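Local coordinates for phenylacetic acid degradation protein paaI (Escherichia coli, PDB 2FS2) that hydrolyses the thioester bond of ring-hydroxylated phenylacetyl-coenzyme A compounds, serving phenylacetate degradation as a homotetrameric hot-dog-fold thioesterase, at residues 23-28 and 37-42; 77-82 and 127-132; 85-90 and 119-124. All blocks are in the same frame, centred on the assembly; numbering follows the deposited sequence.

Contact 1: residues 23-28 and 37-42; sequences LGIDII and VTMTVT
Asp26 and Thr38 are paired backbone to backbone in the antiparallel beta hairpin of strands 26-31 and 34-40, part of the curved sheet of this hot-dog fold. They form a hydrogen-bonded pair. Asp26 N gives its hydrogen to Thr38 O at 3.0 Å and 159°, and Thr38 N returns a more bent bond to Asp26 O. Each carbonyl also takes a CA-H contact: Ile25 CA sits 3.2 Å from Thr38 O, and Val37 CA approaches Asp26 O.

The side chains sort onto two faces. On the outer one, Thr38 holds OG1 anti to its own nitrogen (chi1 -152°), and its methyl CG2 meets Asp26 CB at 3.6 Å. On the other, Ile27 and Val37 make a non-hydrogen-bonded pair, CG1 against CG1 at 3.8 Å, and Ile25 lays CG2 on Val37 CB at 3.7 Å. This aliphatic face turns to helix 54-70, where Ile25 meets Thr63 and Val37 meets Ala64.

Gly24, with a positive phi of 70°, closes the preceding helix in a Schellman motif. There, ahead of the strand, two waters bridge the segments. One molecule donates to both Leu23 O and Thr40 O. A second donates to Gly24 O at 2.7 Å and accepts from Thr40 N at 3.2 Å.

Contact 2: residues 77-82 and 127-132; sequences VASACT and RGKSHR
Thr82 and Arg127 bond to each other twice through the backbone: Thr82 N to Arg127 O at 2.9 Å, and Arg127 N back to Thr82 O. Further along the antiparallel ladder Lys129 N donates to Ala80 O at 2.8 Å, nearly straight at 165°. Lys129 O accepts instead from Ser79 N, one residue earlier than a regular ladder would have it. That shift in register is a beta bulge, and the chain of 77-82 turns a corner there before Val77 and His131 resume the pairing with two bonds of their own.

Both strands belong to the curved sheet of the hot-dog fold, which wraps helix 54-70. Cys81 CB packs on Gly128 CA at 3.7 Å, and on the same face Cys81 meets Phe58 of that helix. Ala80, Cys81 and Thr82 also pair with a strand of the second subunit, carrying the sheet across the interface.

Among side chains, Thr82 and Arg127 run alongside each other, OG1 4.0 Å from Arg127 CB. The guanidinium continues away, its NE salt-bridged to Asp112 and its NH2 to Asp112 of the third subunit. Lys129 CG, held anti to the backbone nitrogen (chi1 170°), comes 3.4 Å from Ser79 OG. One water accepts from Lys129 NZ at 2.9 Å and is also hydrogen-bonded to Ser79 OG.

Contact 3: residues 85-90 and 119-124; sequences FLRPGF and QQKTVA
Arg87 runs past Thr122 O and crosses the Lys121 side chain at about a right angle, and it can be followed atom by atom. CB and CG pass beside Thr122 O, CG at 3.4 Å. CD lies between Thr122 O and Lys121 CB, and NE stands 3.7 Å from Lys121 CB. The chain is extended from CG to NE, and a turn at chi4 (71°) sets the guanidinium with Lys121 CB over one face and Thr122 O at its edge, close to its plane. NH1 ends on that carbonyl with a 2.7 Å hydrogen bond, while NH2 lies 4.0 Å from Lys121 NZ, a like charge. With a leucine in its place, Thr122 O would probably lose this donor and Lys121 the flat group beneath its aliphatic stem.

Behind the side chain, Val123 O accepts from both Leu86 N, at 2.7 Å, and Arg87 N, at 3.2 Å, the two reaching it from the same face of its plane. Leu86 lays CD1 alongside Thr122 CG2 at 3.5 Å, and His103 of the third subunit packs on Leu86 and Arg87. Val123 and Ala124 both face Ile115 of strand 108-116, a classic beta bulge at the start of strand 122-132 in the hot-dog sheet.

How the contacts relate
All three contacts are partly buried and reach the same curved sheet, but they hold different parts of it. Contacts 2 and 3 share strand 122-132: contact 2 is a long, mainly backbone ladder at the subunit interfaces, whereas contact 3, some 22 Å away between centres, ties the irregular start of that strand to a loop through an arginine and a doubly used carbonyl. Contact 1 pairs a separate hairpin, with aliphatic packing on its inner face and waters at its end, and is touched by no other subunit. It meets contact 3 where Val41 CB packs against Phe90 O at 3.6 Å. Contacts 1 and 2 lie on opposite sides of the chain's centre.

Contact 1: residues 23-28 and 37-42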
# COMPACT_ATOMS: atom_id res chain seq x y z
N LEU B 23 3.63 -20.72 -16.27
CA LEU B 23 3.36 -19.44 -16.89
C LEU B 23 4.40 -19.01 -17.98
O LEU B 23 4.21 -17.91 -18.53
CB LEU B 23 3.30 -18.38 -15.84
CG LEU B 23 2.06 -18.45 -14.99
CD1 LEU B 23 2.50 -17.79 -13.65
CD2 LEU B 23 0.98 -17.63 -15.61
N GLY B 24 5.42 -19.85 -18.26
CA GLY B 24 6.49 -19.55 -19.19
C GLY B 24 7.45 -18.46 -18.73
O GLY B 24 7.99 -17.72 -19.54
N ILE B 25 7.66 -18.31 -17.43
CA ILE B 25 8.61 -17.31 -16.95
C ILE B 25 10.03 -17.82 -17.16
O ILE B 25 10.33 -18.96 -16.83
CB ILE B 25 8.27 -16.89 -15.46
CG1 ILE B 25 6.87 -16.41 -15.44
CG2 ILE B 25 9.09 -15.75 -14.95
CD1 ILE B 25 6.37 -15.97 -14.15
N ASP B 26 10.87 -16.99 -17.77
CA ASP B 26 12.26 -17.25 -17.88
C ASP B 26 13.10 -16.25 -17.06
O ASP B 26 12.75 -15.07 -16.96
CB ASP B 26 12.63 -17.12 -19.32
CG ASP B 26 11.98 -18.21 -20.18
OD1 ASP B 26 12.26 -19.41 -19.90
OD2 ASP B 26 11.19 -17.97 -21.15
N ILE B 27 14.21 -16.70 -16.47
CA ILE B 27 15.07 -15.75 -15.83
C ILE B 27 16.15 -15.36 -16.74
O ILE B 27 16.82 -16.21 -17.26
CB ILE B 27 15.75 -16.29 -14.60
CG1 ILE B 27 14.73 -16.85 -13.67
CG2 ILE B 27 16.44 -15.14 -13.87
CD1 ILE B 27 15.29 -18.13 -13.09
N ILE B 28 16.37 -14.05 -16.86
CA ILE B 28 17.38 -13.49 -17.78
C ILE B 28 18.45 -12.68 -17.10
O ILE B 28 19.48 -12.42 -17.69
CB ILE B 28 16.73 -12.66 -18.97
CG1 ILE B 28 16.09 -11.36 -18.46
CG2 ILE B 28 15.64 -13.58 -19.64
CD1 ILE B 28 15.62 -10.37 -19.69
N VAL B 37 13.00 -11.08 -15.06
CA VAL B 37 12.39 -12.27 -15.55
C VAL B 37 11.47 -11.78 -16.63
O VAL B 37 11.17 -10.59 -16.74
CB VAL B 37 11.60 -13.09 -14.42
CG1 VAL B 37 12.59 -13.69 -13.35
CG2 VAL B 37 10.51 -12.14 -13.69
N THR B 38 11.01 -12.72 -17.41
CA THR B 38 10.35 -12.42 -18.67
C THR B 38 9.20 -13.40 -18.93
O THR B 38 9.22 -14.52 -18.46
CB THR B 38 11.43 -12.48 -19.74
OG1 THR B 38 11.05 -11.61 -20.82
CG2 THR B 38 11.49 -13.86 -20.32
N MSE B 39 8.15 -12.97 -19.60
CA MSE B 39 7.01 -13.84 -19.86
C MSE B 39 6.26 -13.28 -21.04
O MSE B 39 6.14 -12.08 -21.19
CB MSE B 39 6.08 -13.82 -18.62
CG MSE B 39 4.71 -14.42 -18.89
SE MSE B 39 3.56 -14.14 -17.30
CE MSE B 39 4.00 -15.71 -16.49
N THR B 40 5.70 -14.14 -21.86
CA THR B 40 4.86 -13.70 -22.96
C THR B 40 3.40 -13.91 -22.57
O THR B 40 3.04 -14.91 -21.96
CB THR B 40 5.31 -14.47 -24.22
OG1 THR B 40 6.69 -14.07 -24.51
CG2 THR B 40 4.47 -14.09 -25.51
N VAL B 41 2.56 -12.92 -22.82
CA VAL B 41 1.12 -13.05 -22.57
C VAL B 41 0.53 -13.86 -23.75
O VAL B 41 0.67 -13.44 -24.91
CB VAL B 41 0.53 -11.66 -22.59
CG1 VAL B 41 -1.00 -11.72 -22.47
CG2 VAL B 41 1.24 -10.78 -21.50
N THR B 42 0.03 -15.06 -23.43
CA THR B 42 -0.77 -15.96 -24.26
C THR B 42 -2.28 -15.71 -24.06
O THR B 42 -2.71 -15.10 -23.04
CB THR B 42 -0.50 -17.37 -23.79
OG1 THR B 42 -0.84 -17.47 -22.39
CG2 THR B 42 0.97 -17.68 -23.83
O HOH W 1 4.20 -17.26 -21.18
O HOH W 2 6.76 -17.17 -21.83

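Contact 2: residues 77-82 and 127-132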
# COMPACT_ATOMS: atom_id res chain seq x y z
N VAL B 77 10.19 -14.87 2.27
CA VAL B 77 8.83 -14.87 1.72
C VAL B 77 8.24 -13.41 1.82
O VAL B 77 8.77 -12.56 2.54
CB VAL B 77 7.88 -15.82 2.52
CG1 VAL B 77 8.42 -17.25 2.53
CG2 VAL B 77 7.54 -15.30 3.95
N ALA B 78 7.15 -13.18 1.11
CA ALA B 78 6.53 -11.87 1.10
C ALA B 78 5.72 -11.69 2.40
O ALA B 78 4.95 -12.53 2.70
CB ALA B 78 5.60 -11.87 -0.11
N SER B 79 5.88 -10.65 3.19
CA SER B 79 4.85 -10.42 4.19
C SER B 79 3.80 -9.43 3.71
O SER B 79 2.71 -9.34 4.31
CB SER B 79 5.39 -9.81 5.47
OG SER B 79 6.24 -8.85 5.11
N ALA B 80 4.10 -8.64 2.70
CA ALA B 80 3.15 -7.62 2.26
C ALA B 80 3.62 -7.06 0.96
O ALA B 80 4.80 -7.15 0.58
CB ALA B 80 3.04 -6.43 3.27
N CYS B 81 2.67 -6.43 0.24
CA CYS B 81 3.08 -5.80 -0.97
C CYS B 81 1.97 -5.00 -1.62
O CYS B 81 0.85 -5.21 -1.29
CB CYS B 81 3.51 -6.88 -1.90
SG CYS B 81 2.17 -7.74 -2.58
N THR B 82 2.32 -4.16 -2.56
CA THR B 82 1.35 -3.32 -3.18
C THR B 82 1.61 -3.30 -4.66
O THR B 82 2.74 -3.31 -5.07
CB THR B 82 1.41 -1.91 -2.57
OG1 THR B 82 2.74 -1.46 -2.55
CG2 THR B 82 1.26 -1.95 -1.10
N ARG B 127 5.73 -3.11 -4.99
CA ARG B 127 6.72 -2.91 -3.95
C ARG B 127 6.39 -3.98 -2.95
O ARG B 127 5.26 -4.20 -2.55
CB ARG B 127 6.68 -1.47 -3.35
CG ARG B 127 7.55 -1.39 -2.05
CD ARG B 127 8.09 -0.03 -1.61
NE ARG B 127 8.81 0.63 -2.71
CZ ARG B 127 8.88 1.92 -2.86
NH1 ARG B 127 8.27 2.70 -1.93
NH2 ARG B 127 9.56 2.42 -3.88
N GLY B 128 7.40 -4.74 -2.56
CA GLY B 128 7.12 -5.91 -1.77
C GLY B 128 8.02 -5.86 -0.52
O GLY B 128 9.15 -5.42 -0.55
N LYS B 129 7.51 -6.42 0.54
CA LYS B 129 8.28 -6.43 1.74
C LYS B 129 8.55 -7.92 2.05
O LYS B 129 7.65 -8.70 1.99
CB LYS B 129 7.40 -5.88 2.80
CG LYS B 129 7.98 -6.06 4.23
CD LYS B 129 8.59 -4.74 4.78
CE LYS B 129 9.13 -4.87 6.23
NZ LYS B 129 8.39 -6.04 7.00
N SER B 130 9.77 -8.29 2.38
CA SER B 130 10.06 -9.73 2.60
C SER B 130 10.46 -9.97 4.05
O SER B 130 10.94 -9.08 4.67
CB SER B 130 11.24 -10.17 1.75
OG SER B 130 12.35 -9.31 1.89
N HIS B 131 10.44 -11.22 4.47
CA HIS B 131 10.72 -11.62 5.84
C HIS B 131 11.54 -12.94 5.70
O HIS B 131 11.12 -13.84 4.99
CB HIS B 131 9.34 -11.88 6.53
CG HIS B 131 9.43 -12.39 7.92
ND1 HIS B 131 8.79 -13.54 8.33
CD2 HIS B 131 10.06 -11.89 9.02
CE1 HIS B 131 9.03 -13.74 9.62
NE2 HIS B 131 9.80 -12.75 10.06
N ARG B 132 12.72 -12.99 6.26
CA ARG B 132 13.47 -14.30 6.21
C ARG B 132 12.88 -15.29 7.19
O ARG B 132 12.43 -14.92 8.27
CB ARG B 132 14.96 -14.03 6.47
CG ARG B 132 15.45 -13.11 5.35
CD ARG B 132 16.79 -12.68 5.46
NE ARG B 132 17.32 -12.26 4.18
CZ ARG B 132 18.48 -11.71 4.10
NH1 ARG B 132 19.15 -11.54 5.23
NH2 ARG B 132 18.96 -11.28 2.91
O HOH W 3 8.49 -8.96 6.96

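Contact 3: residues 85-90 and 119-124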
# COMPACT_ATOMS: atom_id res chain seq x y z
N PHE B 85 -1.55 -1.15 -11.26
CA PHE B 85 -1.75 -1.57 -12.65
C PHE B 85 -1.84 -0.33 -13.55
O PHE B 85 -2.67 0.55 -13.29
CB PHE B 85 -3.03 -2.38 -12.71
CG PHE B 85 -2.93 -3.75 -11.93
CD1 PHE B 85 -3.59 -3.93 -10.74
CD2 PHE B 85 -2.16 -4.81 -12.42
CE1 PHE B 85 -3.61 -5.17 -10.06
CE2 PHE B 85 -2.10 -6.05 -11.73
CZ PHE B 85 -2.85 -6.22 -10.56
N LEU B 86 -0.92 -0.17 -14.49
CA LEU B 86 -0.91 1.06 -15.30
C LEU B 86 -1.39 0.92 -16.77
O LEU B 86 -1.92 1.86 -17.35
CB LEU B 86 0.50 1.64 -15.29
CG LEU B 86 1.14 1.77 -13.88
CD1 LEU B 86 2.65 2.01 -14.02
CD2 LEU B 86 0.50 2.91 -13.11
N ARG B 87 -1.12 -0.20 -17.38
CA ARG B 87 -1.50 -0.42 -18.79
C ARG B 87 -1.86 -1.86 -18.86
O ARG B 87 -1.34 -2.65 -18.10
CB ARG B 87 -0.35 -0.22 -19.78
CG ARG B 87 0.14 1.12 -19.88
CD ARG B 87 1.15 1.35 -21.02
NE ARG B 87 1.53 2.77 -21.19
CZ ARG B 87 2.30 3.49 -20.33
NH1 ARG B 87 2.74 2.97 -19.18
NH2 ARG B 87 2.61 4.77 -20.63
N PRO B 88 -2.73 -2.23 -19.78
CA PRO B 88 -3.05 -3.64 -19.96
C PRO B 88 -1.84 -4.39 -20.57
O PRO B 88 -0.97 -3.78 -21.18
CB PRO B 88 -4.25 -3.59 -20.92
CG PRO B 88 -4.71 -2.09 -20.84
CD PRO B 88 -3.44 -1.32 -20.71
N GLY B 89 -1.76 -5.68 -20.33
CA GLY B 89 -0.92 -6.58 -21.12
C GLY B 89 -1.75 -7.36 -22.20
O GLY B 89 -2.62 -8.10 -21.82
N PHE B 90 -1.50 -7.19 -23.50
CA PHE B 90 -2.33 -7.86 -24.53
C PHE B 90 -1.63 -9.05 -25.04
O PHE B 90 -0.43 -9.08 -24.95
CB PHE B 90 -2.50 -6.92 -25.74
CG PHE B 90 -3.27 -5.72 -25.41
CD1 PHE B 90 -2.68 -4.49 -25.44
CD2 PHE B 90 -4.55 -5.83 -24.95
CE1 PHE B 90 -3.40 -3.34 -25.09
CE2 PHE B 90 -5.27 -4.72 -24.53
CZ PHE B 90 -4.72 -3.48 -24.62
N GLN B 119 7.27 -2.43 -25.83
CA GLN B 119 7.44 -1.04 -26.31
C GLN B 119 8.16 -0.19 -25.26
O GLN B 119 8.18 1.06 -25.36
CB GLN B 119 6.06 -0.41 -26.59
CG GLN B 119 5.36 -0.96 -27.87
CD GLN B 119 6.23 -0.69 -29.18
OE1 GLN B 119 6.37 0.51 -29.62
NE2 GLN B 119 6.86 -1.78 -29.74
N GLN B 120 8.66 -0.83 -24.20
CA GLN B 120 9.22 -0.09 -23.06
C GLN B 120 8.19 0.77 -22.34
O GLN B 120 8.52 1.79 -21.79
CB GLN B 120 10.37 0.79 -23.54
CG GLN B 120 11.75 0.65 -22.81
CD GLN B 120 12.17 -0.81 -22.56
OE1 GLN B 120 11.98 -1.69 -23.46
NE2 GLN B 120 12.75 -1.10 -21.32
N LYS B 121 6.95 0.36 -22.32
CA LYS B 121 5.96 1.06 -21.55
C LYS B 121 5.76 0.29 -20.23
O LYS B 121 5.66 -0.91 -20.21
CB LYS B 121 4.66 1.22 -22.41
CG LYS B 121 4.88 1.80 -23.80
CD LYS B 121 4.55 3.36 -23.97
CE LYS B 121 3.26 3.68 -24.86
NZ LYS B 121 2.57 5.06 -24.66
N THR B 122 5.76 0.98 -19.11
CA THR B 122 5.26 0.41 -17.83
C THR B 122 3.88 -0.14 -17.75
O THR B 122 2.90 0.56 -17.90
CB THR B 122 5.39 1.41 -16.74
OG1 THR B 122 6.66 2.06 -16.94
CG2 THR B 122 5.59 0.60 -15.42
N VAL B 123 3.80 -1.42 -17.43
CA VAL B 123 2.58 -2.07 -17.23
C VAL B 123 2.11 -2.00 -15.77
O VAL B 123 0.89 -1.90 -15.51
CB VAL B 123 2.78 -3.51 -17.69
CG1 VAL B 123 1.72 -4.44 -17.17
CG2 VAL B 123 2.92 -3.54 -19.28
N ALA B 124 3.06 -2.07 -14.84
CA ALA B 124 2.73 -2.25 -13.45
C ALA B 124 3.98 -1.97 -12.56
O ALA B 124 5.16 -2.15 -13.02
CB ALA B 124 2.14 -3.67 -13.25